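Local coordinates for protein kojibiose phosphorylase (Gut metagenome, PDB 6W0P) that belongs to glycosyl hydrolase family 65, joining an N-terminal beta-rich domain to a helical catalytic domain of the alpha/alpha-barrel type and a small C-terminal beta domain, at residues S142-M147 with K287-F292; E12-V17 with D118-L123; S414-P419 with P476-L481; N486-F491 with V590-F595. All blocks are in the same frame, centred on the assembly; numbering follows the deposited sequence.

Interaction 1 of 4, residues S142-M147 with K287-F292; sequences SRLLDM and KKNQKF
Asn289, on helix 282-300, turns its side-chain amide onto the backbone where strand 135-145 runs out, and it grips the chain at two points. ND2 donates to Leu145 O at 2.8 Å, nearly in the plane of its own amide, while OD1 accepts from Met147 N at 3.0 Å. One flat group thus serves as a peptide partner for both sides of Asp146. Met147 crosses this amide at about a right angle, Met147 CG 3.5 Å from Asn289 OD1. It meets Phe292 squarely as well: CB sits over the centre of the ring, 3.4 Å from the centroid and only 10° off the normal, a CH-pi contact. With the thioether chain bent at chi2 and chi3, CE curls back to 3.6 Å from Phe292 CE1, and SD takes an oblique Met-aromatic position. To one side, the extended chain of Lys288 crosses Asp146, and NZ reaches the syn lone pair of Asp146 OD2 in a salt bridge of 2.7 Å. That oxygen also bonds Tyr154 OH, and the lysine has a second carboxylate in Asp149. Leu144 CD2 brushes Asn289 ND2, which additionally bonds Ser121 O. Directional amide bonds therefore tie the strand end to the helix, and the Asp146 carboxylate beside them, its OD1 accepting from Ser148 N and Asp149 N, is probably kept ionised by Lys288.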
# COMPACT_ATOMS: atom_id res chain seq x y z
N SER A 142 -10.90 -34.75 -30.08
CA SER A 142 -11.23 -35.40 -28.80
C SER A 142 -10.00 -35.34 -27.90
O SER A 142 -8.88 -35.49 -28.44
CB SER A 142 -11.72 -36.81 -29.06
OG SER A 142 -12.81 -36.79 -29.98
N ARG A 143 -10.17 -35.05 -26.61
CA ARG A 143 -9.04 -35.15 -25.66
C ARG A 143 -9.46 -35.58 -24.25
O ARG A 143 -10.64 -35.43 -23.83
CB ARG A 143 -8.19 -33.87 -25.67
CG ARG A 143 -8.93 -32.56 -25.51
CD ARG A 143 -8.06 -31.41 -25.99
NE ARG A 143 -8.20 -30.24 -25.13
CZ ARG A 143 -7.88 -28.99 -25.45
NH1 ARG A 143 -7.39 -28.70 -26.64
NH2 ARG A 143 -8.07 -28.01 -24.57
N LEU A 144 -8.45 -36.12 -23.57
CA LEU A 144 -8.47 -36.75 -22.24
C LEU A 144 -7.19 -36.35 -21.50
O LEU A 144 -6.12 -36.33 -22.12
CB LEU A 144 -8.45 -38.28 -22.39
CG LEU A 144 -9.67 -38.97 -22.98
CD1 LEU A 144 -9.31 -40.42 -23.28
CD2 LEU A 144 -10.86 -38.94 -22.04
N LEU A 145 -7.29 -36.11 -20.20
CA LEU A 145 -6.16 -36.24 -19.26
C LEU A 145 -6.37 -37.55 -18.50
O LEU A 145 -7.50 -37.79 -18.03
CB LEU A 145 -6.10 -35.01 -18.35
CG LEU A 145 -6.03 -33.66 -19.06
CD1 LEU A 145 -5.87 -32.53 -18.06
CD2 LEU A 145 -4.88 -33.61 -20.06
N ASP A 146 -5.36 -38.42 -18.46
CA ASP A 146 -5.42 -39.74 -17.77
C ASP A 146 -5.57 -39.48 -16.27
O ASP A 146 -4.71 -38.81 -15.72
CB ASP A 146 -4.18 -40.57 -18.07
CG ASP A 146 -4.32 -42.05 -17.76
OD1 ASP A 146 -4.86 -42.41 -16.68
OD2 ASP A 146 -3.85 -42.86 -18.60
N MET A 147 -6.64 -39.97 -15.64
CA MET A 147 -6.93 -39.62 -14.22
C MET A 147 -6.12 -40.50 -13.26
O MET A 147 -5.97 -40.05 -12.13
CB MET A 147 -8.41 -39.77 -13.88
CG MET A 147 -9.28 -38.87 -14.72
SD MET A 147 -8.88 -37.11 -14.57
CE MET A 147 -9.44 -36.81 -12.89
N LYS A 287 -12.55 -45.42 -21.75
CA LYS A 287 -13.08 -46.46 -20.82
C LYS A 287 -12.27 -46.44 -19.53
O LYS A 287 -12.89 -46.51 -18.47
CB LYS A 287 -13.07 -47.85 -21.46
CG LYS A 287 -14.10 -48.05 -22.56
CD LYS A 287 -14.03 -49.42 -23.17
CE LYS A 287 -14.98 -49.60 -24.33
NZ LYS A 287 -15.25 -51.04 -24.57
N LYS A 288 -10.95 -46.31 -19.61
CA LYS A 288 -10.05 -46.24 -18.44
C LYS A 288 -10.43 -45.04 -17.57
O LYS A 288 -10.60 -45.23 -16.34
CB LYS A 288 -8.60 -46.19 -18.88
CG LYS A 288 -7.58 -46.21 -17.76
CD LYS A 288 -6.19 -46.03 -18.29
CE LYS A 288 -5.12 -46.18 -17.24
NZ LYS A 288 -3.90 -45.41 -17.62
N ASN A 289 -10.65 -43.87 -18.18
CA ASN A 289 -11.02 -42.66 -17.42
C ASN A 289 -12.40 -42.87 -16.81
O ASN A 289 -12.62 -42.45 -15.67
CB ASN A 289 -10.97 -41.39 -18.27
CG ASN A 289 -9.81 -40.51 -17.90
OD1 ASN A 289 -8.80 -40.99 -17.42
ND2 ASN A 289 -9.96 -39.22 -18.15
N GLN A 290 -13.30 -43.53 -17.52
CA GLN A 290 -14.68 -43.75 -17.03
C GLN A 290 -14.63 -44.64 -15.78
O GLN A 290 -15.40 -44.38 -14.87
CB GLN A 290 -15.57 -44.32 -18.13
CG GLN A 290 -17.02 -44.55 -17.70
CD GLN A 290 -17.97 -44.12 -18.78
OE1 GLN A 290 -17.56 -43.67 -19.86
NE2 GLN A 290 -19.26 -44.27 -18.50
N LYS A 291 -13.75 -45.65 -15.76
CA LYS A 291 -13.55 -46.57 -14.61
C LYS A 291 -13.16 -45.74 -13.38
O LYS A 291 -13.71 -45.98 -12.30
CB LYS A 291 -12.51 -47.64 -14.93
CG LYS A 291 -12.73 -48.99 -14.26
CD LYS A 291 -11.44 -49.78 -14.13
CE LYS A 291 -10.57 -49.31 -12.98
NZ LYS A 291 -10.72 -50.20 -11.79
N PHE A 292 -12.26 -44.75 -13.55
CA PHE A 292 -11.86 -43.81 -12.47
C PHE A 292 -13.05 -42.97 -12.01
O PHE A 292 -13.25 -42.87 -10.79
CB PHE A 292 -10.73 -42.90 -12.94
CG PHE A 292 -10.36 -41.82 -11.97
CD1 PHE A 292 -11.11 -40.65 -11.90
CD2 PHE A 292 -9.25 -41.95 -11.16
CE1 PHE A 292 -10.74 -39.63 -11.03
CE2 PHE A 292 -8.88 -40.93 -10.30
CZ PHE A 292 -9.62 -39.77 -10.24
O HOH W 1 -7.45 -43.18 -16.15

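Interaction 2 of 4, residues E12-V17 with D118-L123; sequences EPYRIV and DLRSGL
Tyr14 and Leu119 join the start of strand 15-19 to the turn after strand 109-118, neighbours in the large antiparallel sheet of the N-terminal domain. Leu119 N donates to Tyr14 O at 2.8 Å, and next to it Arg15 and Asp118 form a non-hydrogen-bonded antiparallel pair. The side chain to follow is that of Arg120. Its CB leads off the turn with CG beside the backbone N (chi1 -51°), which sends the chain back over Tyr14. CG lies 3.9 Å from Tyr14 CD1, and CD comes to 3.6 Å from Tyr14 CB. Here the chain bends, and Tyr14 CB, offset toward the rim, covers one face of the guanidinium, with CZ and NH1 also near it. NE then donates to the syn lone pair of Asp118 OD1 at 2.8 Å, and NH2 to OD2 at 2.7 Å: a side-on, two-nitrogen grip. OD1 also accepts from Arg120 N, closing an Asx turn. NH2 ends 4.0 Å from Arg15 CD. Arg15 itself is held side-on by Glu12, and its NH1 donates to a water 3.1 Å away that in turn donates to Asp118 OD2.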
# COMPACT_ATOMS: atom_id res chain seq x y z
N GLU A 12 -28.05 -30.96 -19.56
CA GLU A 12 -28.05 -32.45 -19.54
C GLU A 12 -27.46 -32.91 -18.22
O GLU A 12 -26.53 -32.28 -17.71
CB GLU A 12 -27.17 -33.05 -20.63
CG GLU A 12 -27.61 -32.78 -22.04
CD GLU A 12 -26.80 -33.61 -23.02
OE1 GLU A 12 -26.26 -34.68 -22.59
OE2 GLU A 12 -26.72 -33.20 -24.21
N PRO A 13 -27.91 -34.05 -17.66
CA PRO A 13 -27.47 -34.45 -16.33
C PRO A 13 -26.02 -34.94 -16.29
O PRO A 13 -25.45 -34.80 -15.22
CB PRO A 13 -28.45 -35.57 -15.90
CG PRO A 13 -29.10 -36.05 -17.19
CD PRO A 13 -28.88 -34.97 -18.25
N TYR A 14 -25.44 -35.45 -17.40
CA TYR A 14 -24.10 -36.10 -17.39
C TYR A 14 -23.10 -35.42 -18.34
O TYR A 14 -21.98 -35.94 -18.47
CB TYR A 14 -24.20 -37.60 -17.71
CG TYR A 14 -25.02 -38.41 -16.73
CD1 TYR A 14 -24.50 -38.78 -15.49
CD2 TYR A 14 -26.31 -38.82 -17.05
CE1 TYR A 14 -25.25 -39.54 -14.59
CE2 TYR A 14 -27.05 -39.59 -16.18
CZ TYR A 14 -26.53 -39.94 -14.94
OH TYR A 14 -27.30 -40.67 -14.08
N ARG A 15 -23.47 -34.32 -19.00
CA ARG A 15 -22.59 -33.61 -19.95
C ARG A 15 -22.86 -32.11 -19.93
O ARG A 15 -23.99 -31.70 -19.63
CB ARG A 15 -22.80 -34.15 -21.37
CG ARG A 15 -22.88 -35.67 -21.46
CD ARG A 15 -22.71 -36.13 -22.89
NE ARG A 15 -23.82 -35.68 -23.71
CZ ARG A 15 -23.87 -35.76 -25.05
NH1 ARG A 15 -22.87 -36.30 -25.74
NH2 ARG A 15 -24.95 -35.33 -25.68
N ILE A 16 -21.84 -31.32 -20.22
CA ILE A 16 -21.97 -29.88 -20.58
C ILE A 16 -21.87 -29.86 -22.10
O ILE A 16 -20.91 -30.48 -22.66
CB ILE A 16 -20.89 -29.03 -19.90
CG1 ILE A 16 -20.71 -29.36 -18.41
CG2 ILE A 16 -21.17 -27.56 -20.09
CD1 ILE A 16 -21.99 -29.25 -17.58
N VAL A 17 -22.84 -29.24 -22.75
CA VAL A 17 -22.89 -29.15 -24.23
C VAL A 17 -23.02 -27.69 -24.64
O VAL A 17 -23.92 -26.99 -24.10
CB VAL A 17 -24.04 -30.01 -24.80
CG1 VAL A 17 -24.11 -29.90 -26.33
CG2 VAL A 17 -23.85 -31.46 -24.40
N ASP A 118 -17.98 -34.69 -21.25
CA ASP A 118 -18.73 -35.83 -20.67
C ASP A 118 -18.31 -36.00 -19.21
O ASP A 118 -17.18 -36.40 -18.95
CB ASP A 118 -18.53 -37.10 -21.49
CG ASP A 118 -19.59 -38.14 -21.20
OD1 ASP A 118 -19.94 -38.27 -20.00
OD2 ASP A 118 -20.08 -38.78 -22.18
N LEU A 119 -19.21 -35.72 -18.27
CA LEU A 119 -18.87 -35.73 -16.83
C LEU A 119 -18.61 -37.17 -16.33
O LEU A 119 -18.11 -37.29 -15.21
CB LEU A 119 -19.98 -35.06 -16.04
CG LEU A 119 -20.32 -33.62 -16.42
CD1 LEU A 119 -21.49 -33.16 -15.59
CD2 LEU A 119 -19.12 -32.67 -16.22
N ARG A 120 -18.84 -38.21 -17.14
CA ARG A 120 -18.63 -39.62 -16.70
C ARG A 120 -17.25 -40.14 -17.13
O ARG A 120 -16.87 -41.22 -16.64
CB ARG A 120 -19.74 -40.53 -17.23
CG ARG A 120 -21.13 -40.00 -16.94
CD ARG A 120 -22.16 -40.58 -17.88
NE ARG A 120 -21.92 -40.10 -19.23
CZ ARG A 120 -22.76 -40.32 -20.25
NH1 ARG A 120 -23.87 -41.02 -20.04
NH2 ARG A 120 -22.49 -39.84 -21.45
N SER A 121 -16.54 -39.43 -18.01
CA SER A 121 -15.27 -39.90 -18.63
C SER A 121 -14.20 -38.80 -18.63
O SER A 121 -13.00 -39.13 -18.60
CB SER A 121 -15.50 -40.42 -20.03
OG SER A 121 -15.87 -39.38 -20.92
N GLY A 122 -14.60 -37.54 -18.61
CA GLY A 122 -13.67 -36.43 -18.80
C GLY A 122 -13.31 -36.35 -20.27
O GLY A 122 -12.30 -35.74 -20.57
N LEU A 123 -14.12 -36.94 -21.15
CA LEU A 123 -13.96 -36.82 -22.61
C LEU A 123 -14.38 -35.40 -23.00
O LEU A 123 -15.53 -34.98 -22.66
CB LEU A 123 -14.79 -37.86 -23.37
CG LEU A 123 -14.74 -37.68 -24.89
CD1 LEU A 123 -13.31 -37.78 -25.36
CD2 LEU A 123 -15.60 -38.69 -25.63
O HOH W 2 -20.37 -37.76 -24.73

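Interaction 3 of 4, residues S414-P419 with P476-L481; sequences STQFQP and PDEFKL
Gln416 and Glu478 face each other across two loops of the helical catalytic domain, one leading into helix 418-434, the other containing a type I turn from Asp477 to Lys480, overlapped by an Asx turn in which Asp477 OD1 accepts from Phe479 N. The polar part of the contact runs through water; no direct hydrogen bond spans the two segments. The amide of Gln416 stands almost upright to the carboxylate of Glu478, planes 83° apart, with NE2 3.9 Å from OE2. One water donates to both Gln416 OE1, at 2.7 Å, and Glu478 OE2. A second has four partners: it accepts from Gln416 NE2 and Gln418 NE2, and donates to Pro476 O and the same Glu478 OE2. That carboxylate oxygen is therefore held by two waters, and Gln416 NE2 has a further acceptor in Gly475 O. Apolar contact is slight. Thr415 CG2 meets Leu481 CD1 at 4.1 Å, the two side chains crossing at about a right angle, and Leu481 also packs on Trp410 of the second subunit, so this side borders the dimer interface. The remaining kind is the carbonyl oxygen of an amide directed at a proline. Gln418 has CG between its backbone N and carbonyl carbon (chi1 60°), and from there its extended chain brings OE1 to 3.1 Å from Pro476 CA and equally near Pro476 N, which has no hydrogen to give.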
# COMPACT_ATOMS: atom_id res chain seq x y z
N SER A 414 -0.12 -9.23 6.63
CA SER A 414 0.45 -8.92 7.97
C SER A 414 -0.63 -9.05 9.05
O SER A 414 -0.27 -9.03 10.26
CB SER A 414 1.08 -7.56 8.02
OG SER A 414 2.15 -7.47 7.09
N THR A 415 -1.90 -9.21 8.67
CA THR A 415 -3.02 -9.01 9.63
C THR A 415 -3.89 -10.25 9.84
O THR A 415 -4.56 -10.28 10.90
CB THR A 415 -3.89 -7.84 9.17
OG1 THR A 415 -4.44 -8.18 7.90
CG2 THR A 415 -3.10 -6.56 9.11
N GLN A 416 -3.89 -11.21 8.92
CA GLN A 416 -4.87 -12.33 8.89
C GLN A 416 -4.15 -13.64 9.23
O GLN A 416 -3.30 -14.07 8.43
CB GLN A 416 -5.54 -12.45 7.52
CG GLN A 416 -6.53 -11.35 7.19
CD GLN A 416 -7.18 -11.60 5.86
OE1 GLN A 416 -6.50 -11.63 4.83
NE2 GLN A 416 -8.47 -11.93 5.88
N PHE A 417 -4.51 -14.28 10.33
CA PHE A 417 -3.87 -15.56 10.75
C PHE A 417 -4.83 -16.72 10.50
O PHE A 417 -4.49 -17.85 10.89
CB PHE A 417 -3.31 -15.39 12.17
CG PHE A 417 -2.47 -14.14 12.26
CD1 PHE A 417 -1.49 -13.88 11.32
CD2 PHE A 417 -2.71 -13.18 13.22
CE1 PHE A 417 -0.74 -12.71 11.37
CE2 PHE A 417 -1.97 -12.02 13.28
CZ PHE A 417 -0.99 -11.78 12.35
N GLN A 418 -5.93 -16.48 9.79
CA GLN A 418 -6.89 -17.54 9.39
C GLN A 418 -6.17 -18.66 8.66
O GLN A 418 -6.61 -19.79 8.76
CB GLN A 418 -8.09 -17.00 8.57
CG GLN A 418 -7.73 -16.31 7.26
CD GLN A 418 -8.78 -15.31 6.82
OE1 GLN A 418 -9.35 -14.58 7.62
NE2 GLN A 418 -9.05 -15.28 5.53
N PRO A 419 -5.06 -18.48 7.91
CA PRO A 419 -4.42 -19.65 7.29
C PRO A 419 -3.79 -20.60 8.32
O PRO A 419 -3.86 -21.81 8.14
CB PRO A 419 -3.36 -19.06 6.36
CG PRO A 419 -3.71 -17.58 6.22
CD PRO A 419 -4.43 -17.21 7.49
N PRO A 476 -11.72 -13.03 8.93
CA PRO A 476 -12.22 -13.29 7.59
C PRO A 476 -12.98 -12.10 6.97
O PRO A 476 -12.91 -11.97 5.75
CB PRO A 476 -13.14 -14.52 7.78
CG PRO A 476 -12.62 -15.19 9.05
CD PRO A 476 -12.13 -14.04 9.92
N ASP A 477 -13.65 -11.27 7.78
CA ASP A 477 -14.34 -10.03 7.32
C ASP A 477 -13.25 -9.02 6.98
O ASP A 477 -12.70 -8.39 7.89
CB ASP A 477 -15.32 -9.43 8.33
CG ASP A 477 -15.81 -8.04 7.93
OD1 ASP A 477 -15.79 -7.77 6.73
OD2 ASP A 477 -16.17 -7.21 8.83
N GLU A 478 -12.93 -8.88 5.70
CA GLU A 478 -11.81 -8.02 5.26
C GLU A 478 -12.20 -6.55 5.34
O GLU A 478 -11.33 -5.72 5.02
CB GLU A 478 -11.38 -8.41 3.85
CG GLU A 478 -10.94 -9.85 3.77
CD GLU A 478 -10.40 -10.25 2.42
OE1 GLU A 478 -10.45 -9.44 1.51
OE2 GLU A 478 -9.92 -11.36 2.32
N PHE A 479 -13.41 -6.23 5.77
CA PHE A 479 -13.86 -4.84 5.92
C PHE A 479 -13.48 -4.30 7.30
O PHE A 479 -13.83 -3.17 7.57
CB PHE A 479 -15.35 -4.73 5.62
CG PHE A 479 -15.73 -5.05 4.19
CD1 PHE A 479 -14.77 -5.12 3.18
CD2 PHE A 479 -17.07 -5.18 3.84
CE1 PHE A 479 -15.13 -5.39 1.87
CE2 PHE A 479 -17.43 -5.41 2.52
CZ PHE A 479 -16.46 -5.54 1.54
N LYS A 480 -12.72 -5.05 8.09
CA LYS A 480 -12.24 -4.62 9.44
C LYS A 480 -10.72 -4.82 9.53
O LYS A 480 -10.28 -5.99 9.63
CB LYS A 480 -12.99 -5.36 10.54
CG LYS A 480 -14.35 -4.75 10.85
CD LYS A 480 -14.25 -3.37 11.46
CE LYS A 480 -15.47 -2.52 11.20
NZ LYS A 480 -15.82 -2.48 9.75
N LEU A 481 -9.99 -3.70 9.53
CA LEU A 481 -8.50 -3.64 9.40
C LEU A 481 -7.85 -3.02 10.64
O LEU A 481 -8.25 -1.92 11.04
CB LEU A 481 -8.17 -2.85 8.13
CG LEU A 481 -6.70 -2.45 7.96
CD1 LEU A 481 -5.78 -3.66 7.99
CD2 LEU A 481 -6.51 -1.64 6.69
O HOH W 3 -7.55 -12.44 2.53
O HOH W 4 -10.97 -13.06 4.29

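Interaction 4 of 4, residues N486-F491 with V590-F595; sequences NTYTNF and VLMFMF
Asn486 OD1 is gripped twice at the start of the helix that packs on Phe593: Thr489 N donates at 2.8 Å and Thr489 OG1 at 2.6 Å, reaching the oxygen from opposite faces of its plane. This is an N-cap, and it caps the first turn, with Thr487 and Tyr488 in it and Phe491 a turn further on. No hydrogen bond crosses between the two segments; apolar side-chain atoms make the contact, and Phe593 is the wedge. Its CG occupies the position between backbone N and carbonyl carbon (chi1 74°), which lays the ring back over its own helix: Val590 O lies above one face. The opposite face takes Phe491 in a face-to-face stack, centroids 4.2 Å apart and planes inclined by 26°. Phe593 CD1 stands over the centre of the Phe491 ring, 3.4 Å from Phe491 CD1, whereas Phe491 CG is displaced toward the rim of Phe593. Further along the ring, Thr487 CG2 presses on Phe593 CE2 at 3.4 Å; the hydroxyl of that threonine bonds Glu547 O. Tyr488 slides past Phe593 in the opposite direction, CD2 against CB at 3.6 Å, and lies alongside Met592, CE2 to CG at 3.5 Å. The two short helical segments run in roughly the same direction, 34° apart, with axes 9.1 Å apart. Helix 590-596 lies between helix 487-504 and helices 603-613 and 624-634, which pack on Leu591; helix 351-361 touches Met592, and the loop of Phe546 meets the Phe593 ring edge-to-face.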
# COMPACT_ATOMS: atom_id res chain seq x y z
N ASN A 486 -10.44 -9.38 17.62
CA ASN A 486 -11.26 -10.07 16.59
C ASN A 486 -11.58 -11.46 17.15
O ASN A 486 -10.64 -12.21 17.51
CB ASN A 486 -10.59 -10.13 15.23
CG ASN A 486 -11.28 -11.11 14.30
OD1 ASN A 486 -10.79 -12.22 14.11
ND2 ASN A 486 -12.40 -10.70 13.72
N THR A 487 -12.87 -11.77 17.27
CA THR A 487 -13.32 -12.99 17.98
C THR A 487 -12.93 -14.22 17.17
O THR A 487 -12.44 -15.16 17.77
CB THR A 487 -14.81 -12.91 18.32
OG1 THR A 487 -14.90 -11.70 19.08
CG2 THR A 487 -15.27 -14.12 19.10
N TYR A 488 -13.07 -14.19 15.84
CA TYR A 488 -12.63 -15.34 15.02
C TYR A 488 -11.16 -15.67 15.34
O TYR A 488 -10.83 -16.84 15.64
CB TYR A 488 -12.77 -15.09 13.52
CG TYR A 488 -12.42 -16.30 12.71
CD1 TYR A 488 -11.11 -16.57 12.34
CD2 TYR A 488 -13.40 -17.23 12.41
CE1 TYR A 488 -10.79 -17.71 11.61
CE2 TYR A 488 -13.09 -18.38 11.68
CZ TYR A 488 -11.79 -18.62 11.28
OH TYR A 488 -11.52 -19.79 10.62
N THR A 489 -10.28 -14.67 15.27
CA THR A 489 -8.83 -14.85 15.52
C THR A 489 -8.59 -15.45 16.92
O THR A 489 -7.87 -16.47 17.04
CB THR A 489 -8.11 -13.51 15.30
OG1 THR A 489 -8.36 -13.04 13.97
CG2 THR A 489 -6.62 -13.60 15.56
N ASN A 490 -9.20 -14.86 17.96
CA ASN A 490 -8.93 -15.24 19.37
C ASN A 490 -9.54 -16.62 19.64
O ASN A 490 -8.85 -17.47 20.24
CB ASN A 490 -9.43 -14.19 20.36
CG ASN A 490 -8.64 -12.91 20.28
OD1 ASN A 490 -7.92 -12.69 19.32
ND2 ASN A 490 -8.79 -12.05 21.28
N PHE A 491 -10.77 -16.82 19.18
CA PHE A 491 -11.53 -18.07 19.37
C PHE A 491 -10.73 -19.21 18.74
O PHE A 491 -10.42 -20.20 19.45
CB PHE A 491 -12.93 -17.95 18.78
CG PHE A 491 -13.84 -19.11 19.05
CD1 PHE A 491 -13.89 -20.19 18.19
CD2 PHE A 491 -14.68 -19.11 20.15
CE1 PHE A 491 -14.73 -21.26 18.44
CE2 PHE A 491 -15.55 -20.17 20.38
CZ PHE A 491 -15.57 -21.24 19.52
N VAL A 590 -17.78 -13.90 12.76
CA VAL A 590 -18.38 -14.60 13.92
C VAL A 590 -19.06 -15.89 13.41
O VAL A 590 -18.87 -16.96 14.03
CB VAL A 590 -19.38 -13.71 14.67
CG1 VAL A 590 -20.25 -14.51 15.63
CG2 VAL A 590 -18.67 -12.58 15.39
N LEU A 591 -19.85 -15.78 12.34
CA LEU A 591 -20.68 -16.90 11.82
C LEU A 591 -19.76 -17.97 11.22
O LEU A 591 -20.18 -19.15 11.14
CB LEU A 591 -21.68 -16.36 10.79
CG LEU A 591 -22.84 -15.53 11.35
CD1 LEU A 591 -23.96 -15.42 10.33
CD2 LEU A 591 -23.37 -16.11 12.67
N MET A 592 -18.55 -17.59 10.81
CA MET A 592 -17.53 -18.56 10.35
C MET A 592 -17.12 -19.47 11.53
O MET A 592 -17.17 -20.68 11.36
CB MET A 592 -16.30 -17.85 9.81
CG MET A 592 -15.41 -18.78 9.04
SD MET A 592 -16.25 -19.31 7.53
CE MET A 592 -15.30 -20.77 7.13
N PHE A 593 -16.71 -18.95 12.68
CA PHE A 593 -16.25 -19.88 13.75
C PHE A 593 -17.47 -20.62 14.32
O PHE A 593 -17.32 -21.74 14.75
CB PHE A 593 -15.34 -19.19 14.78
CG PHE A 593 -16.02 -18.28 15.76
CD1 PHE A 593 -16.72 -18.79 16.83
CD2 PHE A 593 -15.90 -16.91 15.63
CE1 PHE A 593 -17.33 -17.95 17.75
CE2 PHE A 593 -16.49 -16.07 16.56
CZ PHE A 593 -17.21 -16.59 17.61
N MET A 594 -18.64 -20.02 14.28
CA MET A 594 -19.87 -20.67 14.76
C MET A 594 -20.20 -21.83 13.82
O MET A 594 -20.53 -22.92 14.32
CB MET A 594 -21.00 -19.66 14.88
CG MET A 594 -20.73 -18.65 16.00
SD MET A 594 -22.16 -17.72 16.59
CE MET A 594 -22.92 -18.99 17.60
N PHE A 595 -19.99 -21.68 12.50
CA PHE A 595 -20.14 -22.80 11.53
C PHE A 595 -19.12 -23.90 11.83
O PHE A 595 -19.52 -25.08 11.87
CB PHE A 595 -19.94 -22.30 10.10
CG PHE A 595 -19.74 -23.40 9.09
CD1 PHE A 595 -20.79 -24.21 8.70
CD2 PHE A 595 -18.52 -23.56 8.45
CE1 PHE A 595 -20.62 -25.20 7.75
CE2 PHE A 595 -18.34 -24.55 7.49
CZ PHE A 595 -19.39 -25.38 7.16

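Overall arrangement
The four contacts form two pairs, on opposite sides of the chain's centre and with centres about 40 Å apart. Interactions 1 and 2 touch at one large sheet: helix 282-300 braces both, since Asn289 joins the strand end of interaction 1 to the turn of interaction 2. Interactions 3 and 4 touch in the catalytic domain, where Tyr488 of interaction 4 packs on Pro476 and Gln418 of interaction 3. Chemistry follows place. Interaction 2, partly buried, joins its segments by a backbone bond and arginine-tyrosine packing, with ion pairs inside each segment; interaction 1 is buried and mixes amide bonds, charge and ring packing. Interaction 3, also buried, works through waters, and interaction 4 is an apolar helix-helix core.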